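Side-chain contacts in prophenoloxidase b (Marsupenaeus japonicus, PDB 3WKY), which is a type 3 copper protein of crustacean plasma, the precursor of a phenoloxidase that probably hydroxylates monophenols and oxidises o-diphenols: residues W200-S205 against Y223-N228; W527-V532 against S615-G620; Y320-L323 against P327-G330; N336-A341 against N402-Y407. All coordinates share one frame; numbering follows the deposited sequence. Where two conformers were deposited one is given.

Contact 1: residues W200-S205 against Y223-N228; sequences WHWHLS and YYMHHN. With CUO (Cu2-o2 cluster), chain J.
Trp202, His203, Met225 and His226 pack between two antiparallel helices of the type 3 copper site. One copper of the Cu2-O2 cluster is bound by His203 NE2 at 2.3 Å and His226 NE2 at 2.2 Å, with His199 as its third histidine. Both imidazoles leave their helices with CG beside the backbone N (chi1 -79° for His203, -67° for His226), which swings their NE2 ends inward to the metal. The two rings meet rim to rim. Trp202 lies behind them: CE3 of its six-membered ring sits over the centre of the His203 imidazole, while the edge of His226 turns toward the Trp202 face in a T-shaped pair with planes at 81°. On that same indole face, the Met225 methyl CE makes a CH-pi contact with the five-membered ring, and SD stands farther above it. An alanine in place of Trp202 would probably open a gap behind both copper ligands, leaving their rings freer to tilt and Phe618 O without its indole N-H partner. His226 ND1 is tied to Phe222 O, which fixes the ring's rotation. The chain of Met225, bent at chi2 and chi3, brings CE within 3.5 Å of Trp202 CG.

Contact 2: residues W527-V532 against S615-G620; sequences WTEVDV and SSSFCG
Glu529 reaches from a strand outermost in its sheet within this chain to Ser617 and Phe618 in the loop 615-620. Just before it, Thr528 turns its hydroxyl to Asn228 and Arg232 of helix 218-239. Glu529 then extends its side chain to the loop, with CG anti to the backbone N (chi1 -177°) and chi2 also near 180°. Ser617 OG donates a very short hydrogen bond to OE2 of Glu529, 2.5 Å long; OE2 also meets the Ser553 hydroxyl, while OE1 pairs with Tyr224 OH. Three hydroxyls thus gather on one buried carboxylate, which probably limits its rotation. Nearer the backbone, Glu529 CB rests 4.0 Å from CE1 of the Phe618 ring. A glutamine in place of Glu529 would probably lose the charge on which these hydroxyls converge and leave at least one of them poorly matched. Beyond it, Val530 and Asp531 both face Ile505 in a classic beta bulge, and Asp531 forms a salt bridge with Arg547. In the loop, Ser616 OG accepts from Phe618 N in an ST turn, and Cys619 is disulfide-bonded to Cys572. The arrangement fastens a disulfide-anchored loop to strand 528-534 of the hemocyanin-type Ig-like domain.

Contact 3: residues Y320-L323 against P327-G330; sequences YVRL and PEVG
Arg322 leaves its strand with CG anti to the backbone N and stays extended through chi2, then bends at chi3 (83°), carrying the guanidinium toward the loop 327-330. Glu328 comes to meet it with CG beside its own backbone N (chi1 -66°) and the rest of its chain stretched out, so that the two side chains cross at about a right angle. NH2 of Arg322 lies 3.7 Å from Glu328 OE2, a long salt bridge. The carboxylate oxygen is displaced far from the guanidinium plane, off the direction of any N-H; the two flat groups are turned 73° apart, and the attraction is one of charges without a directed bond. The methylene carbon CG of Glu328 approaches the guanidinium at its edge, 3.7 Å from NH2. The stronger partner of that same nitrogen is Glu331, whose OE1 also accepts from the backbone N of Glu328. Glu331 OE1 thus links the arginine to the start of the loop, beside the long bridge to Glu328. NH1 of Arg322 turns to another chain, donating to the O atom of Cys687, the C-terminal residue of the second subunit, and Lys680 of that subunit packs on Glu328. The site is therefore a surface salt-bridge network at a subunit interface, joining the end of a two-stranded antiparallel hairpin to the loop that leads into helix 334-343.

Contact 4: residues N336-A341 against N402-Y407; sequences NLVGEA and NVFHRY
Val338 and Phe404 mark the closest CA atoms of two helices that run nearly antiparallel, their short axes 10.5 Å apart at an angle of 152°. These segments belong to helices 334-343 and 391-409 of the copper-containing domain. Gly339 presents bare backbone to the partner helix, and Phe404 uses it: CE1 of its ring comes within 3.5 Å of Gly339 CA, with the glycine meeting the ring at its edge, near the ring plane. Phe404 is carried there by CG lying anti to the carbonyl carbon (chi1 -73°), which brings the end of the ring to the glycine. Val338 divides its two methyls between the two aromatic residues. CG1 reaches Phe404 CE1 at 3.9 Å, while CG2 lies over one face of the Tyr407 ring, 4.1 Å from CD1. Tyr407 hydrogen-bonds through its hydroxyl to Asp325, which ties the far end of the ring to the loop that precedes helix 334-343. Phe404 also makes an edge-to-face pair with Tyr223 of helix 218-239, the helix that carries the copper ligand His226, and Ile335 and Leu342 pack against it. No hydrogen bond or charge pair crosses between the two segments, so their hold on each other rests on apolar fit alone: a branched valine set between two rings, and a phenyl edge against bare glycine backbone.

Overall arrangement
Contact 1 holds two ligands of the copper cluster; contacts 2 and 4 adjoin it and contact 3 lies farther out. Contact 2 touches it directly, their centres 11 Å apart: Tyr224 OH and Glu529 OE1 lie 2.6 Å apart, as do Asn228 OD1 and Thr528 OG1, probable hydrogen bonds that join the copper-containing and Ig-like domains. On a different face of helix 218-239, contact 4 meets contact 1 where Tyr223 CD1 packs on Phe404 CB at 3.4 Å, and the Phe404 side chain is about 9 Å from the cluster. Contact 3 adjoins contact 4 through Leu323 and Leu337 but stays at the surface; its nearest atoms are about 12 Å from those of contact 1.

Contact 1: residues W200-S205 against Y223-N228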
loop_
_atom_site.group_PDB
_atom_site.type_symbol
_atom_site.label_atom_id
_atom_site.label_comp_id
_atom_site.label_asym_id
_atom_site.label_seq_id
_atom_site.Cartn_x
_atom_site.Cartn_y
_atom_site.Cartn_z
ATOM N N TRP A 200 -26.303 -9.315 29.763
ATOM C CA TRP A 200 -25.941 -10.444 30.626
ATOM C C TRP A 200 -27.147 -11.379 30.835
ATOM O O TRP A 200 -27.055 -12.595 30.624
ATOM C CB TRP A 200 -25.423 -9.876 31.949
ATOM C CG TRP A 200 -25.328 -10.775 33.176
ATOM C CD1 TRP A 200 -26.333 -11.055 34.076
ATOM C CD2 TRP A 200 -24.138 -11.390 33.708
ATOM N NE1 TRP A 200 -25.846 -11.842 35.101
ATOM C CE2 TRP A 200 -24.503 -12.053 34.904
ATOM C CE3 TRP A 200 -22.801 -11.448 33.285
ATOM C CZ2 TRP A 200 -23.586 -12.782 35.668
ATOM C CZ3 TRP A 200 -21.880 -12.180 34.053
ATOM C CH2 TRP A 200 -22.282 -12.833 35.231
ATOM N N HIS A 201 -28.274 -10.803 31.235
ATOM C CA HIS A 201 -29.479 -11.606 31.441
ATOM C C HIS A 201 -29.909 -12.360 30.200
ATOM O O HIS A 201 -30.278 -13.545 30.274
ATOM C CB HIS A 201 -30.620 -10.744 31.979
ATOM C CG HIS A 201 -30.529 -10.516 33.453
ATOM N ND1 HIS A 201 -30.995 -11.436 34.373
ATOM C CD2 HIS A 201 -30.015 -9.490 34.172
ATOM C CE1 HIS A 201 -30.774 -10.981 35.594
ATOM N NE2 HIS A 201 -30.179 -9.806 35.503
ATOM N N TRP A 202 -29.865 -11.688 29.053
ATOM C CA TRP A 202 -30.298 -12.351 27.832
ATOM C C TRP A 202 -29.470 -13.601 27.582
ATOM O O TRP A 202 -29.998 -14.672 27.260
ATOM C CB TRP A 202 -30.271 -11.415 26.606
ATOM C CG TRP A 202 -30.981 -12.079 25.458
ATOM C CD1 TRP A 202 -32.314 -11.961 25.130
ATOM C CD2 TRP A 202 -30.429 -13.044 24.559
ATOM N NE1 TRP A 202 -32.606 -12.777 24.056
ATOM C CE2 TRP A 202 -31.462 -13.453 23.692
ATOM C CE3 TRP A 202 -29.149 -13.601 24.396
ATOM C CZ2 TRP A 202 -31.259 -14.396 22.674
ATOM C CZ3 TRP A 202 -28.949 -14.534 23.387
ATOM C CH2 TRP A 202 -29.995 -14.918 22.537
ATOM N N HIS A 203 -28.155 -13.476 27.718
ATOM C CA HIS A 203 -27.300 -14.597 27.398
ATOM C C HIS A 203 -27.304 -15.688 28.452
ATOM O O HIS A 203 -26.920 -16.816 28.168
ATOM C CB HIS A 203 -25.881 -14.130 27.111
ATOM C CG HIS A 203 -25.736 -13.559 25.742
ATOM N ND1 HIS A 203 -25.645 -14.349 24.619
ATOM C CD2 HIS A 203 -25.700 -12.276 25.313
ATOM C CE1 HIS A 203 -25.543 -13.578 23.553
ATOM N NE2 HIS A 203 -25.579 -12.321 23.949
ATOM N N LEU A 204 -27.728 -15.349 29.659
ATOM C CA LEU A 204 -27.800 -16.367 30.702
ATOM C C LEU A 204 -29.182 -17.012 30.737
ATOM O O LEU A 204 -29.342 -18.127 31.242
ATOM C CB LEU A 204 -27.363 -15.796 32.052
ATOM C CG LEU A 204 -25.841 -15.572 32.101
ATOM C CD1 LEU A 204 -25.421 -14.840 33.362
ATOM C CD2 LEU A 204 -25.090 -16.897 31.984
ATOM N N SER A 205 -30.174 -16.319 30.173
ATOM C CA SER A 205 -31.495 -16.908 29.962
ATOM C C SER A 205 -31.491 -17.781 28.713
ATOM O O SER A 205 -32.156 -18.819 28.662
ATOM C CB SER A 205 -32.537 -15.804 29.806
ATOM O OG SER A 205 -33.842 -16.350 29.689
ATOM N N TYR A 223 -31.165 -13.706 16.833
ATOM C CA TYR A 223 -31.376 -12.722 15.776
ATOM C C TYR A 223 -32.248 -11.560 16.238
ATOM O O TYR A 223 -31.878 -10.399 16.065
ATOM C CB TYR A 223 -32.023 -13.377 14.550
ATOM C CG TYR A 223 -32.903 -12.435 13.772
ATOM C CD1 TYR A 223 -32.355 -11.384 13.036
ATOM C CD2 TYR A 223 -34.292 -12.597 13.757
ATOM C CE1 TYR A 223 -33.175 -10.504 12.311
ATOM C CE2 TYR A 223 -35.104 -11.731 13.039
ATOM C CZ TYR A 223 -34.544 -10.693 12.316
ATOM O OH TYR A 223 -35.354 -9.836 11.597
ATOM N N TYR A 224 -33.408 -11.871 16.815
ATOM C CA TYR A 224 -34.429 -10.861 17.046
ATOM C C TYR A 224 -34.026 -9.850 18.105
ATOM O O TYR A 224 -34.213 -8.653 17.918
ATOM C CB TYR A 224 -35.749 -11.527 17.441
ATOM C CG TYR A 224 -36.919 -10.569 17.463
ATOM C CD1 TYR A 224 -37.285 -9.865 16.318
ATOM C CD2 TYR A 224 -37.669 -10.385 18.622
ATOM C CE1 TYR A 224 -38.389 -8.994 16.323
ATOM C CE2 TYR A 224 -38.771 -9.509 18.637
ATOM C CZ TYR A 224 -39.119 -8.826 17.489
ATOM O OH TYR A 224 -40.204 -7.964 17.504
ATOM N N MET A 225 -33.476 -10.319 19.222
ATOM C CA MET A 225 -33.098 -9.385 20.262
ATOM C C MET A 225 -31.990 -8.476 19.728
ATOM O O MET A 225 -32.029 -7.259 19.914
ATOM C CB MET A 225 -32.656 -10.110 21.542
ATOM C CG MET A 225 -32.246 -9.144 22.674
ATOM S SD MET A 225 -30.569 -8.434 22.478
ATOM C CE MET A 225 -29.618 -9.518 23.527
ATOM N N HIS A 226 -30.987 -9.065 19.083
ATOM C CA HIS A 226 -29.879 -8.253 18.592
ATOM C C HIS A 226 -30.263 -7.311 17.470
ATOM O O HIS A 226 -29.708 -6.215 17.358
ATOM C CB HIS A 226 -28.667 -9.123 18.240
ATOM C CG HIS A 226 -28.065 -9.764 19.437
ATOM N ND1 HIS A 226 -28.511 -10.968 19.941
ATOM C CD2 HIS A 226 -27.089 -9.337 20.271
ATOM C CE1 HIS A 226 -27.815 -11.270 21.023
ATOM N NE2 HIS A 226 -26.959 -10.291 21.247
ATOM N N HIS A 227 -31.225 -7.726 16.651
ATOM C CA HIS A 227 -31.756 -6.852 15.617
ATOM C C HIS A 227 -32.355 -5.611 16.254
ATOM O O HIS A 227 -32.141 -4.493 15.802
ATOM C CB HIS A 227 -32.846 -7.543 14.799
ATOM C CG HIS A 227 -33.600 -6.588 13.933
ATOM N ND1 HIS A 227 -33.033 -6.003 12.820
ATOM C CD2 HIS A 227 -34.834 -6.048 14.060
ATOM C CE1 HIS A 227 -33.904 -5.166 12.278
ATOM N NE2 HIS A 227 -35.003 -5.175 13.009
ATOM N N ASN A 228 -33.125 -5.819 17.312
ATOM C CA ASN A 228 -33.756 -4.715 18.012
ATOM C C ASN A 228 -32.742 -3.837 18.733
ATOM O O ASN A 228 -32.874 -2.612 18.764
ATOM C CB ASN A 228 -34.813 -5.267 18.978
ATOM C CG ASN A 228 -36.130 -5.496 18.295
ATOM O OD1 ASN A 228 -36.953 -4.588 18.239
ATOM N ND2 ASN A 228 -36.333 -6.704 17.742
HETATM CU CU1 CUO J . -25.270 -10.501 22.612
HETATM CU CU2 CUO J . -22.517 -10.675 20.297
HETATM O O1 CUO J . -23.830 -11.424 21.579
HETATM O O2 CUO J . -23.057 -10.174 22.350
#

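Contact 2: residues W527-V532 against S615-G620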
loop_
_atom_site.group_PDB
_atom_site.type_symbol
_atom_site.label_atom_id
_atom_site.label_comp_id
_atom_site.label_asym_id
_atom_site.label_seq_id
_atom_site.Cartn_x
_atom_site.Cartn_y
_atom_site.Cartn_z
ATOM N N TRP A 527 -37.110 -1.345 11.959
ATOM C CA TRP A 527 -38.291 -1.592 12.812
ATOM C C TRP A 527 -37.927 -2.222 14.155
ATOM O O TRP A 527 -37.235 -3.237 14.190
ATOM C CB TRP A 527 -39.309 -2.491 12.112
ATOM C CG TRP A 527 -39.904 -1.858 10.903
ATOM C CD1 TRP A 527 -39.735 -2.249 9.603
ATOM C CD2 TRP A 527 -40.768 -0.712 10.874
ATOM N NE1 TRP A 527 -40.446 -1.419 8.770
ATOM C CE2 TRP A 527 -41.086 -0.468 9.521
ATOM C CE3 TRP A 527 -41.308 0.123 11.860
ATOM C CZ2 TRP A 527 -41.921 0.585 9.125
ATOM C CZ3 TRP A 527 -42.126 1.178 11.465
ATOM C CH2 TRP A 527 -42.421 1.401 10.106
ATOM N N THR A 528 -38.402 -1.620 15.245
ATOM C CA THR A 528 -38.177 -2.180 16.577
ATOM C C THR A 528 -39.504 -2.353 17.305
ATOM O O THR A 528 -40.436 -1.555 17.137
ATOM C CB THR A 528 -37.201 -1.325 17.432
ATOM O OG1 THR A 528 -36.908 -2.012 18.661
ATOM C CG2 THR A 528 -37.787 0.072 17.728
ATOM N N GLU A 529 -39.585 -3.413 18.096
ATOM C CA GLU A 529 -40.825 -3.726 18.802
ATOM C C GLU A 529 -41.166 -2.665 19.842
ATOM O O GLU A 529 -40.332 -2.282 20.659
ATOM C CB GLU A 529 -40.730 -5.115 19.457
ATOM C CG GLU A 529 -42.023 -5.564 20.170
ATOM C CD GLU A 529 -41.962 -7.009 20.617
ATOM O OE1 GLU A 529 -41.404 -7.852 19.862
ATOM O OE2 GLU A 529 -42.470 -7.303 21.725
ATOM N N VAL A 530 -42.414 -2.192 19.802
ATOM C CA VAL A 530 -42.943 -1.267 20.796
ATOM C C VAL A 530 -43.828 -2.074 21.747
ATOM O O VAL A 530 -43.714 -1.956 22.973
ATOM C CB VAL A 530 -43.804 -0.179 20.137
ATOM C CG1 VAL A 530 -44.579 0.638 21.194
ATOM C CG2 VAL A 530 -42.947 0.734 19.285
ATOM N N ASP A 531 -44.678 -2.919 21.164
ATOM C CA ASP A 531 -45.648 -3.698 21.936
ATOM C C ASP A 531 -46.299 -4.735 21.032
ATOM O O ASP A 531 -46.852 -4.398 19.977
ATOM C CB ASP A 531 -46.716 -2.755 22.514
ATOM C CG ASP A 531 -47.356 -3.284 23.802
ATOM O OD1 ASP A 531 -46.945 -4.348 24.313
ATOM O OD2 ASP A 531 -48.270 -2.600 24.321
ATOM N N VAL A 532 -46.216 -6.000 21.435
ATOM C CA VAL A 532 -46.847 -7.090 20.699
ATOM C C VAL A 532 -47.546 -7.950 21.736
ATOM O O VAL A 532 -46.890 -8.519 22.604
ATOM C CB VAL A 532 -45.804 -7.944 19.927
ATOM C CG1 VAL A 532 -46.438 -9.234 19.403
ATOM C CG2 VAL A 532 -45.186 -7.137 18.788
ATOM N N SER A 615 -42.583 -12.338 30.899
ATOM C CA SER A 615 -41.178 -12.152 30.541
ATOM C C SER A 615 -41.071 -11.211 29.334
ATOM O O SER A 615 -42.034 -11.073 28.574
ATOM C CB SER A 615 -40.528 -13.499 30.223
ATOM O OG SER A 615 -41.039 -14.029 29.013
ATOM N N SER A 616 -39.921 -10.558 29.163
ATOM C CA SER A 616 -39.713 -9.704 27.984
ATOM C C SER A 616 -39.796 -10.527 26.700
ATOM O O SER A 616 -39.258 -11.632 26.632
ATOM C CB SER A 616 -38.358 -9.000 28.051
ATOM O OG SER A 616 -38.046 -8.361 26.815
ATOM N N SER A 617 -40.461 -9.992 25.679
ATOM C CA SER A 617 -40.540 -10.669 24.387
ATOM C C SER A 617 -39.148 -10.842 23.748
ATOM O O SER A 617 -38.956 -11.696 22.877
ATOM C CB SER A 617 -41.458 -9.904 23.440
ATOM O OG SER A 617 -41.030 -8.563 23.323
ATOM N N PHE A 618 -38.190 -10.028 24.172
ATOM C CA PHE A 618 -36.817 -10.165 23.664
ATOM C C PHE A 618 -36.100 -11.349 24.323
ATOM O O PHE A 618 -35.116 -11.870 23.782
ATOM C CB PHE A 618 -36.004 -8.889 23.937
ATOM C CG PHE A 618 -36.441 -7.679 23.140
ATOM C CD1 PHE A 618 -37.167 -7.813 21.969
ATOM C CD2 PHE A 618 -36.089 -6.403 23.564
ATOM C CE1 PHE A 618 -37.556 -6.690 21.233
ATOM C CE2 PHE A 618 -36.466 -5.272 22.835
ATOM C CZ PHE A 618 -37.204 -5.424 21.659
ATOM N N CYS A 619 -36.589 -11.763 25.493
ATOM C CA CYS A 619 -35.927 -12.789 26.305
ATOM C C CYS A 619 -36.614 -14.146 26.204
ATOM O O CYS A 619 -35.980 -15.197 26.347
ATOM C CB CYS A 619 -35.904 -12.359 27.774
ATOM S SG CYS A 619 -35.057 -10.792 28.089
ATOM N N GLY A 620 -37.923 -14.126 25.983
ATOM C CA GLY A 620 -38.686 -15.361 25.954
ATOM C C GLY A 620 -38.806 -15.997 27.332
ATOM O O GLY A 620 -38.359 -15.426 28.335
#

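Contact 3: residues Y320-L323 against P327-G330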
loop_
_atom_site.group_PDB
_atom_site.type_symbol
_atom_site.label_atom_id
_atom_site.label_comp_id
_atom_site.label_asym_id
_atom_site.label_seq_id
_atom_site.Cartn_x
_atom_site.Cartn_y
_atom_site.Cartn_z
ATOM N N TYR A 320 -29.538 -32.715 3.578
ATOM C CA TYR A 320 -29.771 -31.287 3.387
ATOM C C TYR A 320 -30.977 -30.852 4.201
ATOM O O TYR A 320 -31.960 -31.585 4.296
ATOM C CB TYR A 320 -29.967 -30.962 1.901
ATOM C CG TYR A 320 -28.692 -31.112 1.104
ATOM C CD1 TYR A 320 -27.644 -30.223 1.278
ATOM C CD2 TYR A 320 -28.524 -32.150 0.196
ATOM C CE1 TYR A 320 -26.468 -30.345 0.557
ATOM C CE2 TYR A 320 -27.346 -32.282 -0.527
ATOM C CZ TYR A 320 -26.323 -31.376 -0.338
ATOM O OH TYR A 320 -25.145 -31.491 -1.046
ATOM N N VAL A 321 -30.886 -29.674 4.812
ATOM C CA VAL A 321 -31.974 -29.146 5.625
ATOM C C VAL A 321 -32.505 -27.878 4.971
ATOM O O VAL A 321 -31.773 -26.894 4.834
ATOM C CB VAL A 321 -31.509 -28.791 7.056
ATOM C CG1 VAL A 321 -32.720 -28.480 7.933
ATOM C CG2 VAL A 321 -30.700 -29.928 7.656
ATOM N N ARG A 322 -33.771 -27.894 4.555
ATOM C CA ARG A 322 -34.366 -26.726 3.926
ATOM C C ARG A 322 -34.468 -25.543 4.886
ATOM O O ARG A 322 -34.784 -25.719 6.066
ATOM C CB ARG A 322 -35.766 -27.069 3.401
ATOM C CG ARG A 322 -36.553 -25.883 2.920
ATOM C CD ARG A 322 -37.857 -26.301 2.230
ATOM N NE ARG A 322 -38.930 -26.561 3.183
ATOM C CZ ARG A 322 -40.218 -26.580 2.852
ATOM N NH1 ARG A 322 -40.581 -26.353 1.595
ATOM N NH2 ARG A 322 -41.138 -26.813 3.773
ATOM N N LEU A 323 -34.197 -24.341 4.372
ATOM C CA LEU A 323 -34.383 -23.098 5.110
ATOM C C LEU A 323 -35.651 -22.410 4.628
ATOM O O LEU A 323 -35.753 -22.023 3.462
ATOM C CB LEU A 323 -33.201 -22.141 4.873
ATOM C CG LEU A 323 -31.836 -22.605 5.363
ATOM C CD1 LEU A 323 -30.777 -21.552 4.959
ATOM C CD2 LEU A 323 -31.845 -22.795 6.879
ATOM N N PRO A 327 -42.632 -22.583 7.320
ATOM C CA PRO A 327 -42.358 -24.013 7.496
ATOM C C PRO A 327 -43.620 -24.885 7.492
ATOM O O PRO A 327 -44.716 -24.385 7.725
ATOM C CB PRO A 327 -41.726 -24.073 8.886
ATOM C CG PRO A 327 -42.336 -22.921 9.614
ATOM C CD PRO A 327 -42.547 -21.841 8.593
ATOM N N GLU A 328 -43.444 -26.174 7.227
ATOM C CA GLU A 328 -44.492 -27.159 7.470
ATOM C C GLU A 328 -44.659 -27.304 8.972
ATOM O O GLU A 328 -43.767 -26.940 9.744
ATOM C CB GLU A 328 -44.092 -28.511 6.882
ATOM C CG GLU A 328 -43.988 -28.528 5.367
ATOM C CD GLU A 328 -43.429 -29.833 4.845
ATOM O OE1 GLU A 328 -43.244 -30.762 5.653
ATOM O OE2 GLU A 328 -43.171 -29.929 3.628
ATOM N N VAL A 329 -45.800 -27.833 9.397
ATOM C CA VAL A 329 -45.965 -28.193 10.798
ATOM C C VAL A 329 -44.861 -29.172 11.183
ATOM O O VAL A 329 -44.597 -30.139 10.456
ATOM C CB VAL A 329 -47.363 -28.804 11.064
ATOM C CG1 VAL A 329 -47.446 -29.382 12.476
ATOM C CG2 VAL A 329 -48.435 -27.744 10.850
ATOM N N GLY A 330 -44.180 -28.887 12.290
ATOM C CA GLY A 330 -43.075 -29.719 12.740
ATOM C C GLY A 330 -41.711 -29.417 12.115
ATOM O O GLY A 330 -40.716 -30.043 12.473
#

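Contact 4: residues N336-A341 against N402-Y407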
loop_
_atom_site.group_PDB
_atom_site.type_symbol
_atom_site.label_atom_id
_atom_site.label_comp_id
_atom_site.label_asym_id
_atom_site.label_seq_id
_atom_site.Cartn_x
_atom_site.Cartn_y
_atom_site.Cartn_z
ATOM N N ASN A 336 -34.340 -19.528 12.440
ATOM C CA ASN A 336 -33.824 -20.197 13.630
ATOM C C ASN A 336 -32.595 -21.047 13.320
ATOM O O ASN A 336 -31.613 -21.026 14.063
ATOM C CB ASN A 336 -34.888 -21.078 14.288
ATOM C CG ASN A 336 -34.437 -21.606 15.635
ATOM O OD1 ASN A 336 -34.022 -20.837 16.509
ATOM N ND2 ASN A 336 -34.488 -22.919 15.804
ATOM N N LEU A 337 -32.661 -21.803 12.223
ATOM C CA LEU A 337 -31.538 -22.640 11.798
ATOM C C LEU A 337 -30.293 -21.807 11.504
ATOM O O LEU A 337 -29.169 -22.215 11.842
ATOM C CB LEU A 337 -31.926 -23.443 10.549
ATOM C CG LEU A 337 -32.886 -24.605 10.832
ATOM C CD1 LEU A 337 -33.548 -25.073 9.539
ATOM C CD2 LEU A 337 -32.147 -25.760 11.499
ATOM N N VAL A 338 -30.490 -20.658 10.855
ATOM C CA VAL A 338 -29.364 -19.752 10.546
ATOM C C VAL A 338 -28.808 -19.183 11.845
ATOM O O VAL A 338 -27.586 -19.134 12.037
ATOM C CB VAL A 338 -29.811 -18.614 9.583
ATOM C CG1 VAL A 338 -28.707 -17.555 9.423
ATOM C CG2 VAL A 338 -30.179 -19.191 8.225
ATOM N N GLY A 339 -29.700 -18.790 12.756
ATOM C CA GLY A 339 -29.271 -18.279 14.048
ATOM C C GLY A 339 -28.435 -19.280 14.824
ATOM O O GLY A 339 -27.379 -18.922 15.358
ATOM N N GLU A 340 -28.893 -20.535 14.897
ATOM C CA GLU A 340 -28.125 -21.559 15.613
ATOM C C GLU A 340 -26.780 -21.814 14.934
ATOM O O GLU A 340 -25.794 -22.140 15.596
ATOM C CB GLU A 340 -28.903 -22.878 15.716
ATOM C CG GLU A 340 -30.219 -22.803 16.540
ATOM C CD GLU A 340 -29.987 -22.783 18.052
ATOM O OE1 GLU A 340 -28.834 -22.586 18.503
ATOM O OE2 GLU A 340 -30.965 -22.970 18.807
ATOM N N ALA A 341 -26.738 -21.677 13.611
ATOM C CA ALA A 341 -25.490 -21.916 12.880
ATOM C C ALA A 341 -24.518 -20.748 13.044
ATOM O O ALA A 341 -23.289 -20.936 13.077
ATOM C CB ALA A 341 -25.780 -22.162 11.398
ATOM N N ASN A 402 -26.784 -8.107 9.275
ATOM C CA ASN A 402 -26.706 -8.185 7.817
ATOM C C ASN A 402 -26.808 -9.617 7.309
ATOM O O ASN A 402 -27.405 -9.857 6.258
ATOM C CB ASN A 402 -25.391 -7.557 7.292
ATOM C CG ASN A 402 -25.434 -6.043 7.254
ATOM O OD1 ASN A 402 -26.499 -5.425 7.418
ATOM N ND2 ASN A 402 -24.267 -5.427 7.008
ATOM N N VAL A 403 -26.196 -10.564 8.020
ATOM C CA VAL A 403 -26.299 -11.966 7.632
ATOM C C VAL A 403 -27.759 -12.401 7.749
ATOM O O VAL A 403 -28.313 -13.044 6.846
ATOM C CB VAL A 403 -25.449 -12.879 8.525
ATOM C CG1 VAL A 403 -25.550 -14.342 8.060
ATOM C CG2 VAL A 403 -23.966 -12.425 8.517
ATOM N N PHE A 404 -28.374 -12.058 8.869
ATOM C CA PHE A 404 -29.785 -12.428 9.070
ATOM C C PHE A 404 -30.703 -11.799 8.018
ATOM O O PHE A 404 -31.612 -12.460 7.510
ATOM C CB PHE A 404 -30.235 -12.066 10.489
ATOM C CG PHE A 404 -29.667 -12.976 11.561
ATOM C CD1 PHE A 404 -29.776 -14.356 11.450
ATOM C CD2 PHE A 404 -29.011 -12.449 12.676
ATOM C CE1 PHE A 404 -29.259 -15.203 12.439
ATOM C CE2 PHE A 404 -28.495 -13.291 13.664
ATOM C CZ PHE A 404 -28.619 -14.674 13.540
ATOM N N HIS A 405 -30.461 -10.534 7.680
ATOM C CA HIS A 405 -31.274 -9.834 6.669
ATOM C C HIS A 405 -31.021 -10.453 5.295
ATOM O O HIS A 405 -31.939 -10.568 4.478
ATOM C CB HIS A 405 -30.952 -8.329 6.666
ATOM C CG HIS A 405 -31.698 -7.543 5.632
ATOM N ND1 HIS A 405 -33.067 -7.386 5.661
ATOM C CD2 HIS A 405 -31.265 -6.859 4.544
ATOM C CE1 HIS A 405 -33.447 -6.645 4.634
ATOM N NE2 HIS A 405 -32.372 -6.306 3.946
ATOM N N ARG A 406 -29.778 -10.863 5.035
ATOM C CA ARG A 406 -29.478 -11.587 3.801
ATOM C C ARG A 406 -30.391 -12.799 3.690
ATOM O O ARG A 406 -30.964 -13.071 2.626
ATOM C CB ARG A 406 -28.023 -12.063 3.781
ATOM C CG ARG A 406 -27.599 -12.724 2.458
ATOM C CD ARG A 406 -26.226 -13.407 2.624
ATOM N NE ARG A 406 -25.698 -13.922 1.358
ATOM C CZ ARG A 406 -24.705 -13.352 0.675
ATOM N NH1 ARG A 406 -24.119 -12.243 1.126
ATOM N NH2 ARG A 406 -24.293 -13.897 -0.462
ATOM N N TYR A 407 -30.530 -13.525 4.794
ATOM C CA TYR A 407 -31.418 -14.670 4.791
ATOM C C TYR A 407 -32.883 -14.213 4.621
ATOM O O TYR A 407 -33.625 -14.772 3.796
ATOM C CB TYR A 407 -31.246 -15.553 6.040
ATOM C CG TYR A 407 -32.450 -16.463 6.146
ATOM C CD1 TYR A 407 -32.570 -17.579 5.324
ATOM C CD2 TYR A 407 -33.516 -16.150 6.993
ATOM C CE1 TYR A 407 -33.725 -18.384 5.371
ATOM C CE2 TYR A 407 -34.651 -16.943 7.043
ATOM C CZ TYR A 407 -34.750 -18.056 6.234
ATOM O OH TYR A 407 -35.892 -18.847 6.279
#